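PDB 4H3T: CRISPR-associated protein, Cse1 family from Acidimicrobium ferrooxidans, which probably serves as the large subunit of a type I-E CRISPR Cascade complex, which in relatives helps recognise invading DNA. Local coordinates for residues A[508-511]-A[512-515]. The protein carries 1 engineered substitution. Numbering follows the deposited sequence.
Sequences PAQA and FAGV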
ATOM      1  N   PRO A 508      32.514  33.760   7.729  1.00 55.20           N
ATOM      2  CA  PRO A 508      33.080  34.813   6.833  1.00 55.28           C
ATOM      3  C   PRO A 508      34.055  34.342   5.723  1.00 56.90           C
ATOM      4  O   PRO A 508      33.990  34.827   4.609  1.00 55.71           O
ATOM      5  CB  PRO A 508      33.801  35.747   7.808  1.00 58.80           C
ATOM      6  CG  PRO A 508      33.073  35.564   9.112  1.00 64.67           C
ATOM      7  CD  PRO A 508      32.675  34.126   9.156  1.00 59.16           C
ATOM      8  N   ALA A 509      34.898  33.360   5.977  1.00 52.69           N
ATOM      9  CA  ALA A 509      35.812  32.863   4.951  1.00 49.86           C
ATOM     10  C   ALA A 509      35.090  32.048   3.855  1.00 50.17           C
ATOM     11  O   ALA A 509      35.709  31.706   2.845  1.00 48.53           O
ATOM     12  CB  ALA A 509      36.893  32.029   5.599  1.00 51.37           C
ATOM     13  N   GLN A 510      33.775  31.733   4.034  1.00 46.31           N
ATOM     14  CA  GLN A 510      32.962  31.048   3.020  1.00 43.52           C
ATOM     15  C   GLN A 510      32.026  32.034   2.336  1.00 46.40           C
ATOM     16  O   GLN A 510      31.234  31.594   1.499  1.00 44.84           O
ATOM     17  CB  GLN A 510      32.187  29.877   3.615  1.00 44.81           C
ATOM     18  CG  GLN A 510      33.073  28.764   4.203  1.00 45.26           C
ATOM     19  CD  GLN A 510      33.997  28.142   3.155  1.00 43.61           C
ATOM     20  OE1 GLN A 510      35.227  28.102   3.319  1.00 43.18           O
ATOM     21  NE2 GLN A 510      33.432  27.587   2.097  1.00 43.29           N
ATOM     22  N   ALA A 511      32.258  33.365   2.478  1.00 47.68           N
ATOM     23  CA  ALA A 511      31.425  34.376   1.784  1.00 49.09           C
ATOM     24  C   ALA A 511      31.455  34.163   0.255  1.00 50.16           C
ATOM     25  O   ALA A 511      30.439  34.207  -0.407  1.00 48.78           O
ATOM     26  CB  ALA A 511      31.903  35.795   2.134  1.00 50.80           C
ATOM     27  N   PHE A 512      32.634  33.895  -0.290  1.00 44.76           N
ATOM     28  CA  PHE A 512      32.833  33.691  -1.718  1.00 42.92           C
ATOM     29  C   PHE A 512      31.995  32.505  -2.220  1.00 46.88           C
ATOM     30  O   PHE A 512      31.484  32.530  -3.340  1.00 43.64           O
ATOM     31  CB  PHE A 512      34.359  33.459  -2.005  1.00 43.35           C
ATOM     32  CG  PHE A 512      34.825  32.032  -1.745  1.00 41.53           C
ATOM     33  CD1 PHE A 512      34.904  31.115  -2.775  1.00 43.82           C
ATOM     34  CD2 PHE A 512      35.001  31.568  -0.448  1.00 42.64           C
ATOM     35  CE1 PHE A 512      35.199  29.780  -2.525  1.00 43.20           C
ATOM     36  CE2 PHE A 512      35.367  30.256  -0.203  1.00 43.16           C
ATOM     37  CZ  PHE A 512      35.473  29.368  -1.240  1.00 41.40           C
ATOM     38  N   ALA A 513      31.837  31.475  -1.356  1.00 43.65           N
ATOM     39  CA  ALA A 513      31.131  30.238  -1.649  1.00 42.11           C
ATOM     40  C   ALA A 513      29.645  30.483  -1.653  1.00 47.07           C
ATOM     41  O   ALA A 513      28.928  29.910  -2.476  1.00 44.15           O
ATOM     42  CB  ALA A 513      31.523  29.163  -0.635  1.00 41.70           C
ATOM     43  N   GLY A 514      29.187  31.410  -0.815  1.00 46.61           N
ATOM     44  CA  GLY A 514      27.794  31.842  -0.835  1.00 46.42           C
ATOM     45  C   GLY A 514      27.445  32.584  -2.105  1.00 49.61           C
ATOM     46  O   GLY A 514      26.369  32.394  -2.674  1.00 48.56           O
ATOM     47  N   VAL A 515      28.360  33.412  -2.589  1.00 48.81           N
ATOM     48  CA  VAL A 515      28.162  34.175  -3.840  1.00 49.38           C
ATOM     49  C   VAL A 515      28.086  33.174  -5.026  1.00 50.88           C
ATOM     50  O   VAL A 515      27.108  33.161  -5.765  1.00 47.84           O
ATOM     51  CB  VAL A 515      29.255  35.254  -4.055  1.00 55.25           C
ATOM     52  CG1 VAL A 515      29.171  35.889  -5.467  1.00 55.34           C
ATOM     53  CG2 VAL A 515      29.181  36.351  -2.977  1.00 56.31           C
TER
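Gln510 O opens the helix 511-532 by taking two backbone donors from the first turn, a weak bond from Ala513 N at 2.9 Å and a straighter one from Gly514 N at 3.1 Å, and Val515 N follows with an i+4 bond to Ala511 O. Gln510 holds the N-cap position, immediately before the helix, and is reached through a short 3-10 turn in which Ala511 N bonds to Pro508 O. Its side chain, bent at chi2 (-60°), runs beside Phe512 in the same direction, amide and ring planes 72° apart. The amide passes obliquely by the ring, with Gln510 NE2 4.0 Å from Phe512 CE2, and the same nitrogen lies 3.7 Å from Ala513 CB. With chi1 at 81°, Phe512 CG sits between its own backbone N and carbonyl carbon, which folds the ring back toward the start of the helix. One ring face receives Ala513 CB above its centre, while Ala509 O meets the edge in plane, 3.4 Å from Phe512 CD2. NE2 also donates to Ala422 O and Leu425 O, two loop carbonyls whose residues pack on Ala513. Cutting Gln510 back to an alanine would probably leave both carbonyls without their amide donor and open a gap beside the Phe512 ring. Main-chain bonds therefore start the last helix of what is, as in other Cse1 proteins, a C-terminal four-helix bundle, while one side-chain amide ties that start to the 422-425 loop.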